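Local coordinates for HIAXHD3 (Humicola insolens, PDB 3ZXK), which hydrolyses alpha-L-arabinofuranosidic bonds, probably those of xylan side chains, as a GH43 enzyme whose active site has been the target of engineering for endo-xylanase activity, at residues 459-464 / 477-482; 407-412 / 420-425; 28-33 / 42-47; 10-15 / 49-54. All blocks are in the same frame, centred on the assembly; numbering follows the deposited sequence. Where two conformers were deposited one is given.

Contact 1: 459-464 / 477-482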
loop_
_atom_site.group_PDB
_atom_site.type_symbol
_atom_site.label_atom_id
_atom_site.label_comp_id
_atom_site.label_asym_id
_atom_site.label_seq_id
_atom_site.Cartn_x
_atom_site.Cartn_y
_atom_site.Cartn_z
ATOM N N LEU A 459 -1.734 -19.945 -14.156
ATOM C CA LEU A 459 -0.521 -19.180 -14.348
ATOM C C LEU A 459 0.091 -18.857 -12.991
ATOM O O LEU A 459 -0.564 -18.231 -12.137
ATOM C CB LEU A 459 -0.816 -17.895 -15.130
ATOM C CG LEU A 459 -1.338 -18.110 -16.557
ATOM C CD1 LEU A 459 -1.697 -16.765 -17.195
ATOM C CD2 LEU A 459 -0.328 -18.905 -17.415
ATOM N N ARG A 460 1.358 -19.207 -12.835
ATOM C CA ARG A 460 2.032 -19.142 -11.552
ATOM C C ARG A 460 3.295 -18.303 -11.565
ATOM O O ARG A 460 4.143 -18.468 -12.433
ATOM C CB ARG A 460 2.355 -20.580 -11.099
ATOM C CG ARG A 460 3.207 -20.731 -9.834
ATOM C CD ARG A 460 3.278 -22.180 -9.363
ATOM N NE ARG A 460 4.605 -22.428 -8.807
ATOM C CZ ARG A 460 5.169 -23.628 -8.716
ATOM N NH1 ARG A 460 4.493 -24.710 -9.077
ATOM N NH2 ARG A 460 6.395 -23.743 -8.223
ATOM N N ILE A 461 3.415 -17.429 -10.571
ATOM C CA ILE A 461 4.582 -16.549 -10.419
ATOM C C ILE A 461 5.232 -16.865 -9.070
ATOM O O ILE A 461 4.607 -16.674 -8.012
ATOM C CB ILE A 461 4.189 -15.051 -10.446
ATOM C CG1 ILE A 461 3.496 -14.635 -11.758
ATOM C CG2 ILE A 461 5.404 -14.155 -10.220
ATOM C CD1 ILE A 461 2.941 -13.224 -11.730
ATOM N N ASP A 462 6.479 -17.319 -9.077
ATOM C CA ASP A 462 7.184 -17.596 -7.793
ATOM C C ASP A 462 8.161 -16.444 -7.587
ATOM O O ASP A 462 9.197 -16.375 -8.253
ATOM C CB ASP A 462 7.968 -18.928 -7.825
ATOM C CG ASP A 462 7.084 -20.160 -7.719
ATOM O OD1 ASP A 462 5.848 -20.023 -7.858
ATOM O OD2 ASP A 462 7.645 -21.280 -7.525
ATOM N N ALA A 463 7.828 -15.547 -6.660
ATOM C CA ALA A 463 8.615 -14.346 -6.427
ATOM C C ALA A 463 9.450 -14.395 -5.166
ATOM O O ALA A 463 8.985 -14.756 -4.106
ATOM C CB ALA A 463 7.698 -13.140 -6.337
ATOM N N ASP A 464 10.688 -13.968 -5.277
ATOM C CA ASP A 464 11.532 -13.833 -4.100
ATOM C C ASP A 464 11.696 -12.348 -3.820
ATOM O O ASP A 464 12.271 -11.610 -4.653
ATOM C CB ASP A 464 12.900 -14.485 -4.371
ATOM C CG ASP A 464 13.836 -14.427 -3.158
ATOM O OD1 ASP A 464 13.385 -13.976 -2.098
ATOM O OD2 ASP A 464 15.013 -14.822 -3.261
ATOM N N THR A 477 12.578 -13.980 -9.946
ATOM C CA THR A 477 11.257 -14.583 -10.020
ATOM C C THR A 477 11.216 -15.554 -11.188
ATOM O O THR A 477 11.808 -15.304 -12.254
ATOM C CB THR A 477 10.184 -13.493 -10.232
ATOM O OG1 THR A 477 10.051 -12.736 -9.025
ATOM C CG2 THR A 477 8.813 -14.103 -10.595
ATOM N N THR A 478 10.518 -16.669 -10.975
ATOM C CA THR A 478 10.289 -17.664 -12.040
ATOM C C THR A 478 8.795 -17.825 -12.348
ATOM O O THR A 478 7.946 -17.507 -11.515
ATOM C CB THR A 478 10.936 -19.018 -11.716
ATOM O OG1 THR A 478 10.537 -19.467 -10.417
ATOM C CG2 THR A 478 12.485 -18.876 -11.769
ATOM N N PHE A 479 8.490 -18.273 -13.566
ATOM C CA PHE A 479 7.128 -18.344 -14.068
ATOM C C PHE A 479 6.788 -19.770 -14.524
ATOM O O PHE A 479 7.644 -20.468 -15.093
ATOM C CB PHE A 479 6.952 -17.374 -15.245
ATOM C CG PHE A 479 7.127 -15.910 -14.875
ATOM C CD1 PHE A 479 8.386 -15.299 -14.874
ATOM C CD2 PHE A 479 6.022 -15.139 -14.534
ATOM C CE1 PHE A 479 8.543 -13.962 -14.513
ATOM C CE2 PHE A 479 6.168 -13.799 -14.192
ATOM C CZ PHE A 479 7.428 -13.209 -14.160
ATOM N N TYR A 480 5.545 -20.186 -14.284
ATOM C CA TYR A 480 5.088 -21.542 -14.601
ATOM C C TYR A 480 3.660 -21.507 -15.126
ATOM O O TYR A 480 2.920 -20.567 -14.842
ATOM C CB TYR A 480 5.095 -22.415 -13.333
ATOM C CG TYR A 480 6.401 -22.397 -12.580
ATOM C CD1 TYR A 480 6.732 -21.295 -11.786
ATOM C CD2 TYR A 480 7.316 -23.463 -12.668
ATOM C CE1 TYR A 480 7.908 -21.236 -11.107
ATOM C CE2 TYR A 480 8.523 -23.416 -11.977
ATOM C CZ TYR A 480 8.809 -22.272 -11.212
ATOM O OH TYR A 480 9.973 -22.117 -10.508
ATOM N N TYR A 481 3.302 -22.526 -15.904
ATOM C CA TYR A 481 1.916 -22.698 -16.300
ATOM C C TYR A 481 1.472 -24.120 -16.051
ATOM O O TYR A 481 2.304 -25.021 -15.973
ATOM C CB TYR A 481 1.710 -22.329 -17.781
ATOM C CG TYR A 481 2.402 -23.292 -18.739
ATOM C CD1 TYR A 481 1.754 -24.450 -19.216
ATOM C CD2 TYR A 481 3.708 -23.057 -19.168
ATOM C CE1 TYR A 481 2.402 -25.338 -20.065
ATOM C CE2 TYR A 481 4.337 -23.926 -20.052
ATOM C CZ TYR A 481 3.689 -25.075 -20.483
ATOM O OH TYR A 481 4.320 -25.949 -21.366
ATOM N N SER A 482 0.159 -24.276 -15.903
ATOM C CA SER A 482 -0.504 -25.575 -15.882
ATOM C C SER A 482 -1.691 -25.581 -16.821
ATOM O O SER A 482 -2.537 -24.687 -16.795
ATOM C CB SER A 482 -0.974 -25.965 -14.479
ATOM O OG SER A 482 -1.695 -27.190 -14.528
#

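Contact 2: 407-412 / 420-425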
loop_
_atom_site.group_PDB
_atom_site.type_symbol
_atom_site.label_atom_id
_atom_site.label_comp_id
_atom_site.label_asym_id
_atom_site.label_seq_id
_atom_site.Cartn_x
_atom_site.Cartn_y
_atom_site.Cartn_z
ATOM N N ALA A 407 9.381 -5.133 -15.277
ATOM C CA ALA A 407 8.339 -6.156 -15.154
ATOM C C ALA A 407 8.538 -7.358 -16.089
ATOM O O ALA A 407 9.270 -7.298 -17.058
ATOM C CB ALA A 407 6.985 -5.508 -15.398
ATOM N N ALA A 408 7.816 -8.444 -15.827
ATOM C CA ALA A 408 7.819 -9.632 -16.682
ATOM C C ALA A 408 6.500 -10.306 -16.441
ATOM O O ALA A 408 5.869 -10.102 -15.384
ATOM C CB ALA A 408 8.966 -10.592 -16.319
ATOM N N TYR A 409 6.088 -11.142 -17.389
ATOM C CA TYR A 409 4.842 -11.864 -17.255
ATOM C C TYR A 409 4.849 -13.209 -17.958
ATOM O O TYR A 409 5.696 -13.451 -18.825
ATOM C CB TYR A 409 3.656 -11.032 -17.718
ATOM C CG TYR A 409 3.483 -10.706 -19.196
ATOM C CD1 TYR A 409 3.078 -11.697 -20.127
ATOM C CD2 TYR A 409 3.614 -9.395 -19.659
ATOM C CE1 TYR A 409 2.834 -11.383 -21.460
ATOM C CE2 TYR A 409 3.368 -9.061 -20.986
ATOM C CZ TYR A 409 2.999 -10.073 -21.886
ATOM O OH TYR A 409 2.698 -9.786 -23.183
ATOM N N ILE A 410 3.927 -14.083 -17.538
ATOM C CA ILE A 410 3.620 -15.288 -18.286
ATOM C C ILE A 410 2.144 -15.138 -18.676
ATOM O O ILE A 410 1.309 -14.682 -17.866
ATOM C CB ILE A 410 3.881 -16.582 -17.484
ATOM C CG1 ILE A 410 3.705 -17.802 -18.402
ATOM C CG2 ILE A 410 3.012 -16.640 -16.226
ATOM C CD1 ILE A 410 4.217 -19.093 -17.799
ATOM N N GLY A 411 1.810 -15.453 -19.917
ATOM C CA GLY A 411 0.446 -15.205 -20.355
ATOM C C GLY A 411 0.125 -15.877 -21.648
ATOM O O GLY A 411 0.845 -16.781 -22.105
ATOM N N VAL A 412 -0.993 -15.449 -22.218
ATOM C CA VAL A 412 -1.500 -16.021 -23.456
ATOM C C VAL A 412 -1.601 -14.909 -24.483
ATOM O O VAL A 412 -2.093 -13.810 -24.182
ATOM C CB VAL A 412 -2.891 -16.670 -23.272
ATOM C CG1 VAL A 412 -3.439 -17.250 -24.594
ATOM C CG2 VAL A 412 -2.839 -17.761 -22.207
ATOM N N ARG A 420 -1.480 -19.132 -27.652
ATOM C CA ARG A 420 -0.325 -19.803 -27.100
ATOM C C ARG A 420 0.205 -19.102 -25.875
ATOM O O ARG A 420 0.041 -17.880 -25.692
ATOM C CB ARG A 420 0.771 -19.942 -28.136
ATOM C CG ARG A 420 1.587 -18.693 -28.337
ATOM C CD ARG A 420 2.760 -18.991 -29.233
ATOM N NE ARG A 420 3.736 -17.916 -29.280
ATOM C CZ ARG A 420 3.621 -16.816 -30.017
ATOM N NH1 ARG A 420 2.536 -16.580 -30.771
ATOM N NH2 ARG A 420 4.604 -15.941 -29.999
ATOM N N ILE A 421 0.857 -19.890 -25.045
ATOM C CA ILE A 421 1.499 -19.366 -23.848
ATOM C C ILE A 421 2.844 -18.759 -24.199
ATOM O O ILE A 421 3.580 -19.324 -25.001
ATOM C CB ILE A 421 1.669 -20.476 -22.790
ATOM C CG1 ILE A 421 0.303 -21.093 -22.515
ATOM C CG2 ILE A 421 2.274 -19.944 -21.498
ATOM C CD1 ILE A 421 0.352 -22.391 -21.761
ATOM N N VAL A 422 3.129 -17.594 -23.622
ATOM C CA VAL A 422 4.403 -16.895 -23.779
ATOM C C VAL A 422 4.902 -16.395 -22.425
ATOM O O VAL A 422 4.101 -16.161 -21.493
ATOM C CB VAL A 422 4.293 -15.683 -24.758
ATOM C CG1 VAL A 422 3.945 -16.140 -26.178
ATOM C CG2 VAL A 422 3.261 -14.675 -24.258
ATOM N N MET A 423 6.216 -16.241 -22.310
ATOM C CA MET A 423 6.807 -15.523 -21.193
ATOM C C MET A 423 7.520 -14.310 -21.792
ATOM O O MET A 423 8.320 -14.471 -22.689
ATOM C CB MET A 423 7.748 -16.455 -20.384
ATOM C CG MET A 423 8.328 -15.825 -19.131
ATOM S SD MET A 423 9.798 -14.824 -19.468
ATOM C CE MET A 423 10.304 -14.227 -17.845
ATOM N N VAL A 424 7.188 -13.117 -21.294
ATOM C CA VAL A 424 7.686 -11.828 -21.763
ATOM C C VAL A 424 8.495 -11.135 -20.661
ATOM O O VAL A 424 8.064 -11.052 -19.483
ATOM C CB VAL A 424 6.497 -10.936 -22.206
ATOM C CG1 VAL A 424 6.904 -9.473 -22.441
ATOM C CG2 VAL A 424 5.790 -11.548 -23.415
ATOM N N ASP A 425 9.665 -10.611 -21.028
ATOM C CA ASP A 425 10.451 -9.851 -20.078
ATOM C C ASP A 425 10.888 -8.527 -20.697
ATOM O O ASP A 425 10.398 -8.152 -21.756
ATOM C CB ASP A 425 11.619 -10.697 -19.517
ATOM C CG ASP A 425 12.657 -11.077 -20.570
ATOM O OD1 ASP A 425 12.583 -10.671 -21.750
ATOM O OD2 ASP A 425 13.620 -11.789 -20.181
#

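Contact 3: 28-33 / 42-47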
loop_
_atom_site.group_PDB
_atom_site.type_symbol
_atom_site.label_atom_id
_atom_site.label_comp_id
_atom_site.label_asym_id
_atom_site.label_seq_id
_atom_site.Cartn_x
_atom_site.Cartn_y
_atom_site.Cartn_z
ATOM N N VAL A 28 -9.274 -1.351 19.247
ATOM C CA VAL A 28 -8.859 -1.587 17.871
ATOM C C VAL A 28 -7.807 -0.585 17.416
ATOM O O VAL A 28 -7.946 0.625 17.649
ATOM C CB VAL A 28 -10.062 -1.522 16.882
ATOM C CG1 VAL A 28 -9.565 -1.831 15.476
ATOM C CG2 VAL A 28 -11.161 -2.487 17.307
ATOM N N PHE A 29 -6.769 -1.095 16.766
ATOM C CA PHE A 29 -5.763 -0.224 16.137
ATOM C C PHE A 29 -6.050 -0.161 14.648
ATOM O O PHE A 29 -6.376 -1.179 14.012
ATOM C CB PHE A 29 -4.359 -0.793 16.302
ATOM C CG PHE A 29 -3.940 -0.991 17.725
ATOM C CD1 PHE A 29 -3.344 0.068 18.439
ATOM C CD2 PHE A 29 -4.086 -2.227 18.360
ATOM C CE1 PHE A 29 -2.926 -0.097 19.757
ATOM C CE2 PHE A 29 -3.664 -2.391 19.694
ATOM C CZ PHE A 29 -3.082 -1.325 20.385
ATOM N N TYR A 30 -5.876 1.019 14.080
ATOM C CA TYR A 30 -6.048 1.268 12.644
ATOM C C TYR A 30 -4.762 1.807 12.047
ATOM O O TYR A 30 -4.033 2.524 12.714
ATOM C CB TYR A 30 -7.207 2.238 12.388
ATOM C CG TYR A 30 -8.550 1.628 12.698
ATOM C CD1 TYR A 30 -9.133 0.698 11.831
ATOM C CD2 TYR A 30 -9.216 1.947 13.876
ATOM C CE1 TYR A 30 -10.352 0.124 12.129
ATOM C CE2 TYR A 30 -10.441 1.381 14.186
ATOM C CZ TYR A 30 -11.001 0.497 13.302
ATOM O OH TYR A 30 -12.194 -0.096 13.583
ATOM N N TYR A 31 -4.501 1.455 10.797
ATOM C CA TYR A 31 -3.224 1.753 10.105
ATOM C C TYR A 31 -3.630 2.182 8.718
ATOM O O TYR A 31 -4.379 1.466 8.038
ATOM C CB TYR A 31 -2.467 0.429 10.039
ATOM C CG TYR A 31 -1.119 0.329 9.358
ATOM C CD1 TYR A 31 -0.921 0.724 8.030
ATOM C CD2 TYR A 31 -0.061 -0.275 10.032
ATOM C CE1 TYR A 31 0.309 0.540 7.398
ATOM C CE2 TYR A 31 1.164 -0.443 9.408
ATOM C CZ TYR A 31 1.346 -0.052 8.110
ATOM O OH TYR A 31 2.600 -0.272 7.588
ATOM N N SER A 32 -3.166 3.354 8.312
ATOM C CA SER A 32 -3.433 3.915 6.994
ATOM C C SER A 32 -2.135 4.026 6.196
ATOM O O SER A 32 -1.134 4.479 6.740
ATOM C CB SER A 32 -4.095 5.283 7.170
ATOM O OG SER A 32 -4.276 5.955 5.934
ATOM N N SER A 33 -2.152 3.642 4.919
ATOM C CA SER A 33 -0.943 3.628 4.076
ATOM C C SER A 33 -1.116 4.340 2.730
ATOM O O SER A 33 -2.246 4.730 2.356
ATOM C CB SER A 33 -0.378 2.205 3.887
ATOM O OG SER A 33 -1.253 1.410 3.107
ATOM N N ALA A 42 -5.329 4.420 -0.466
ATOM C CA ALA A 42 -5.289 4.669 0.982
ATOM C C ALA A 42 -5.940 3.562 1.798
ATOM O O ALA A 42 -6.955 3.790 2.473
ATOM C CB ALA A 42 -5.864 6.041 1.356
ATOM N N PRO A 43 -5.357 2.365 1.759
ATOM C CA PRO A 43 -5.916 1.247 2.536
ATOM C C PRO A 43 -5.907 1.558 4.022
ATOM O O PRO A 43 -5.051 2.340 4.503
ATOM C CB PRO A 43 -4.922 0.106 2.305
ATOM C CG PRO A 43 -3.859 0.626 1.441
ATOM C CD PRO A 43 -4.099 2.029 1.070
ATOM N N VAL A 44 -6.867 0.952 4.714
ATOM C CA VAL A 44 -6.927 0.929 6.171
ATOM C C VAL A 44 -6.828 -0.531 6.614
ATOM O O VAL A 44 -7.606 -1.380 6.139
ATOM C CB VAL A 44 -8.241 1.525 6.726
ATOM C CG1 VAL A 44 -8.248 1.545 8.248
ATOM C CG2 VAL A 44 -8.433 2.961 6.231
ATOM N N LEU A 45 -5.877 -0.793 7.508
ATOM C CA LEU A 45 -5.737 -2.096 8.154
ATOM C C LEU A 45 -6.176 -2.010 9.591
ATOM O O LEU A 45 -6.132 -0.932 10.216
ATOM C CB LEU A 45 -4.295 -2.605 8.082
ATOM C CG LEU A 45 -3.535 -2.428 6.748
ATOM C CD1 LEU A 45 -2.071 -2.785 6.972
ATOM C CD2 LEU A 45 -4.145 -3.290 5.662
ATOM N N LYS A 46 -6.596 -3.158 10.121
ATOM C CA LYS A 46 -7.090 -3.258 11.474
ATOM C C LYS A 46 -6.302 -4.334 12.228
ATOM O O LYS A 46 -5.925 -5.368 11.644
ATOM C CB LYS A 46 -8.560 -3.649 11.388
ATOM C CG LYS A 46 -9.170 -4.239 12.618
ATOM C CD LYS A 46 -10.592 -4.683 12.371
ATOM C CE LYS A 46 -11.219 -5.011 13.714
ATOM N NZ LYS A 46 -12.652 -5.365 13.575
ATOM N N SER A 47 -6.063 -4.077 13.510
ATOM C CA SER A 47 -5.424 -5.031 14.421
ATOM C C SER A 47 -5.944 -4.889 15.838
ATOM O O SER A 47 -6.353 -3.824 16.227
ATOM C CB SER A 47 -3.914 -4.811 14.465
ATOM O OG SER A 47 -3.318 -5.822 15.245
HETATM O O HOH W 1 -13.404 -2.513 12.576
HETATM O O HOH W 2 -6.580 5.283 4.855
#

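Contact 4: 10-15 / 49-54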
loop_
_atom_site.group_PDB
_atom_site.type_symbol
_atom_site.label_atom_id
_atom_site.label_comp_id
_atom_site.label_asym_id
_atom_site.label_seq_id
_atom_site.Cartn_x
_atom_site.Cartn_y
_atom_site.Cartn_z
ATOM N N ASN A 10 9.387 -9.171 14.480
ATOM C CA ASN A 10 9.384 -8.179 13.399
ATOM C C ASN A 10 9.893 -8.809 12.080
ATOM O O ASN A 10 10.747 -9.690 12.134
ATOM C CB ASN A 10 10.281 -7.008 13.787
ATOM C CG ASN A 10 9.572 -6.016 14.698
ATOM O OD1 ASN A 10 8.477 -5.542 14.380
ATOM N ND2 ASN A 10 10.206 -5.678 15.812
ATOM N N PRO A 11 9.371 -8.384 10.903
ATOM C CA PRO A 11 8.328 -7.380 10.730
ATOM C C PRO A 11 6.939 -7.915 11.103
ATOM O O PRO A 11 6.696 -9.138 11.081
ATOM C CB PRO A 11 8.423 -7.038 9.245
ATOM C CG PRO A 11 8.843 -8.330 8.620
ATOM C CD PRO A 11 9.813 -8.939 9.602
ATOM N N VAL A 12 6.034 -7.005 11.450
ATOM C CA VAL A 12 4.702 -7.461 11.841
ATOM C C VAL A 12 3.816 -7.827 10.648
ATOM O O VAL A 12 2.932 -8.670 10.770
ATOM C CB VAL A 12 4.000 -6.484 12.808
ATOM C CG1 VAL A 12 4.829 -6.339 14.066
ATOM C CG2 VAL A 12 3.761 -5.116 12.157
ATOM N N LEU A 13 4.089 -7.238 9.487
ATOM C CA LEU A 13 3.322 -7.527 8.276
ATOM C C LEU A 13 4.312 -7.406 7.146
ATOM O O LEU A 13 4.897 -6.339 6.956
ATOM C CB LEU A 13 2.193 -6.508 8.101
ATOM C CG LEU A 13 1.362 -6.652 6.811
ATOM C CD1 LEU A 13 0.654 -7.990 6.692
ATOM C CD2 LEU A 13 0.374 -5.503 6.678
ATOM N N TRP A 14 4.540 -8.483 6.401
ATOM C CA TRP A 14 5.539 -8.438 5.346
ATOM C C TRP A 14 4.896 -8.119 4.028
ATOM O O TRP A 14 4.971 -8.906 3.067
ATOM C CB TRP A 14 6.271 -9.760 5.265
ATOM C CG TRP A 14 7.666 -9.599 4.709
ATOM C CD1 TRP A 14 8.061 -8.902 3.582
ATOM C CD2 TRP A 14 8.886 -10.171 5.267
ATOM N NE1 TRP A 14 9.410 -9.009 3.403
ATOM C CE2 TRP A 14 9.971 -9.754 4.394
ATOM C CE3 TRP A 14 9.169 -10.976 6.371
ATOM C CZ2 TRP A 14 11.288 -10.107 4.646
ATOM C CZ3 TRP A 14 10.501 -11.324 6.621
ATOM C CH2 TRP A 14 11.529 -10.910 5.771
ATOM N N GLU A 15 4.234 -6.974 3.976
ATOM C CA GLU A 15 3.561 -6.512 2.754
ATOM C C GLU A 15 3.754 -5.001 2.690
ATOM O O GLU A 15 3.761 -4.316 3.725
ATOM C CB GLU A 15 2.062 -6.864 2.762
ATOM C CG GLU A 15 1.747 -8.362 2.608
ATOM C CD GLU A 15 0.252 -8.690 2.528
ATOM O OE1 GLU A 15 -0.514 -7.792 2.129
ATOM O OE2 GLU A 15 -0.168 -9.837 2.878
ATOM N N ASP A 49 -3.746 -6.065 18.263
ATOM C CA ASP A 49 -2.496 -6.204 19.007
ATOM C C ASP A 49 -1.270 -5.525 18.399
ATOM O O ASP A 49 -0.197 -5.694 18.941
ATOM C CB ASP A 49 -2.195 -7.702 19.247
ATOM C CG ASP A 49 -2.068 -8.506 17.947
ATOM O OD1 ASP A 49 -2.091 -7.904 16.846
ATOM O OD2 ASP A 49 -1.980 -9.754 18.032
ATOM N N LEU A 50 -1.456 -4.726 17.339
ATOM C CA LEU A 50 -0.364 -4.097 16.564
ATOM C C LEU A 50 0.492 -5.065 15.786
ATOM O O LEU A 50 1.434 -4.650 15.093
ATOM C CB LEU A 50 0.530 -3.184 17.423
ATOM C CG LEU A 50 -0.064 -1.904 17.982
ATOM C CD1 LEU A 50 0.903 -1.236 18.942
ATOM C CD2 LEU A 50 -0.410 -0.962 16.845
ATOM N N VAL A 51 0.132 -6.343 15.823
ATOM C CA VAL A 51 0.968 -7.384 15.225
ATOM C C VAL A 51 0.286 -8.104 14.067
ATOM O O VAL A 51 0.889 -8.276 13.021
ATOM C CB VAL A 51 1.410 -8.378 16.306
ATOM C CG1 VAL A 51 2.117 -9.581 15.711
ATOM C CG2 VAL A 51 2.292 -7.665 17.320
ATOM N N HIS A 52 -0.962 -8.526 14.250
ATOM C CA HIS A 52 -1.685 -9.225 13.195
ATOM C C HIS A 52 -2.681 -8.287 12.574
ATOM O O HIS A 52 -3.646 -7.864 13.229
ATOM C CB HIS A 52 -2.378 -10.439 13.792
ATOM C CG HIS A 52 -1.430 -11.394 14.481
ATOM N ND1 HIS A 52 -1.246 -11.408 15.818
ATOM C CD2 HIS A 52 -0.583 -12.363 13.958
ATOM C CE1 HIS A 52 -0.344 -12.362 16.140
ATOM N NE2 HIS A 52 0.062 -12.947 15.005
ATOM N N TRP A 53 -2.434 -7.931 11.320
ATOM C CA TRP A 53 -3.184 -6.891 10.615
ATOM C C TRP A 53 -4.009 -7.507 9.519
ATOM O O TRP A 53 -3.544 -8.449 8.846
ATOM C CB TRP A 53 -2.226 -5.895 10.006
ATOM C CG TRP A 53 -1.460 -5.126 11.024
ATOM C CD1 TRP A 53 -0.214 -5.421 11.555
ATOM C CD2 TRP A 53 -1.890 -3.902 11.682
ATOM N NE1 TRP A 53 0.174 -4.459 12.451
ATOM C CE2 TRP A 53 -0.805 -3.516 12.587
ATOM C CE3 TRP A 53 -3.024 -3.098 11.598
ATOM C CZ2 TRP A 53 -0.881 -2.371 13.376
ATOM C CZ3 TRP A 53 -3.098 -1.965 12.414
ATOM C CH2 TRP A 53 -2.045 -1.604 13.270
ATOM N N THR A 54 -5.204 -6.952 9.299
ATOM C CA THR A 54 -6.144 -7.384 8.260
ATOM C C THR A 54 -6.644 -6.120 7.559
ATOM O O THR A 54 -7.014 -5.159 8.252
ATOM C CB THR A 54 -7.365 -8.077 8.884
ATOM O OG1 THR A 54 -6.944 -9.243 9.606
ATOM C CG2 THR A 54 -8.370 -8.480 7.810
HETATM O O HOH W 3 0.035 -8.810 10.225
#

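Contact 1: 459-464 / 477-482
With CG of R460 anti to the backbone N (chi1 174°) and CG of Y480 anti to its carbonyl carbon (chi1 -52°), the guanidinium is laid flat over one face of the tyrosine ring. The two residues face each other as a hydrogen-bonded pair in the antiparallel hairpin 457-464/476-482, part of the C-terminal concanavalin A-like beta-sandwich. R460 CZ sits 4.2 Å from the centroid of the Y480 ring, a cation-pi stack with planes 22° apart. The same guanidinium grips D462 side-on, R460 NE to D462 OD1 and R460 NH2 to D462 OD2, both nearly in the guanidinium plane, which fixes its rotation over the ring; S382 also binds D462 OD1. Were R460 replaced by an alanine, D462 would probably lose its charge mate and the Y480 ring the cation over its face. Backbone bonds at R460-Y480 and D462-T478 hold the register. On the buried face L459, I461, F479 and T477 point toward the other sheet, where L402 and A400 meet them. I461 CG1 lies beside the F479 ring, 3.7 Å from its CE2. The methyls I461 CG2 and T477 CG2 are pressed to 3.4 Å, tighter than usual van der Waals contact.

Contact 2: 407-412 / 420-425
Y409 lies alongside V424, its ring set over the valine as the two side chains point the same way from a hydrogen-bonded pair of the antiparallel hairpin 406-415/418-429. From CB the tyrosine takes CG between its backbone N and carbonyl carbon (chi1 69°), which folds the ring across the strand gap. CD1 and CD2 each pass V424 CB at 4.1 Å. Further out, CE2 meets V424 CG1 at 3.8 Å, while CE1 and CZ both reach V424 CG2, CZ at 3.5 Å. V424 CB thus stands over the ring centre as a CH-pi contact, 3.7 Å from the centroid. CE1 also grazes V422 CG2, and at the tip the hydroxyl passes V424 CG2 and is hydrogen-bonded to W413. G411, which has no side chain on this face, brings its backbone N to the ring edge. Losing the Y409 ring to a serine is likely to leave V424 without its aromatic cover and W413 NE1 without the phenolic hydroxyl it binds. Four backbone bonds, Y409-V424 and G411-V422 in both directions, tie the strands, with CA-H...O contacts such as M423 CA to Y409 O (3.3 Å) between. On the other face I410, I421 and M423 turn to the opposing sheet of the sandwich. Side chains thus meet across the pair through apolar and CH-pi contact alone, while the directional bonds are those of the backbone.

Contact 3: 28-33 / 42-47
Y31 and L45 lie side by side at the tight, apolar part of this antiparallel pair, two inner strands of a four-stranded sheet that forms one blade of the GH43 five-bladed beta-propeller. L45 CD1 stands over one face of the Y31 ring, offset toward its rim and 4.0 Å from the centroid, a CH-pi contact. With CG anti to the backbone N (chi1 178°), the Y31 ring leans along L45, and its hydroxyl is hydrogen-bonded to H17 O. Backbone bonds join F29 with S47 and Y31 with L45 in both directions; that from Y31 N to L45 O is the most bent, at 140°. The Y30, K46 and S32 face instead takes in charge and two bound waters. Y30 CD1 meets V44 CG1 at 3.8 Å, and V28 CG1 lies over one face of the Y30 ring, toward its rim, while touching K46 CG. The extended lysine ends between E123 and E314 in salt bridges, and one water accepts from K46 NZ and donates to Y30 OH, which also bonds to G122 O. A second water links S32 OG to A42 O. Nearby, S33 N reaches P43 O at 3.2 Å, and S33 OG, bonded to H17 ND1, sits 3.2 Å from P43 CG.

Contact 4: 10-15 / 49-54
V12 and V51 bring their backbones together with CA atoms 5.0 Å apart, in two loops with no regular strand pairing. No direct hydrogen bond crosses: the carbonyls V12 O and V51 O approach to 3.1 Å as two acceptors, and one water mediates, donating to V12 O and accepting from W53 N at 2.8 Å. The loop 49-54 is shaped from within by D49, whose OD1 takes the backbone N of V51 from above the carboxylate plane and that of H52 on its syn side, an Asx turn and Asx motif. D49 OD2 uses its syn lone pair for H52 ND1. Among side chains V12 does most of the touching. Its CG1, anti to the carbonyl carbon (chi1 -60°), faces V51 CG2 at 4.3 Å and leaves V12 CG2 to meet the edge of the W53 indole, 3.7 Å from NE1. L13 CD2 touches W53 CB at 4.2 Å. W53 NE1 gives a weak bond to L50 O, while the indole packs edge-to-face with Y31. The contact joins the N-terminal loop of this GH43 domain to the turn between strands 41-47 and 54-58, consistent with apolar packing and one bridging water rather than direct hydrogen bonds.

How the contacts relate
Contacts 3 and 4 belong to the GH43 catalytic domain and contacts 1 and 2 to the C-terminal sandwich. Contact 3 is nested inside the loop closed by contact 4, their centres 11 Å apart: K46 N lies 2.8 Å from T54 O, a probable hydrogen bond, and Y31 CB packs on W53 CZ3 at 3.4 Å. Contacts 1 and 2, with centres 10 Å apart, come from opposite sheets and interlock through F479 with M423 and Y481 with I421. Across the domains, contacts 1 and 4 approach to about 8 Å at their nearest atoms. The side chain of Y31 is about 12 Å from the bound arabinofuranose, whereas F469 and W502 carry the C-terminal domain into the glycan pocket.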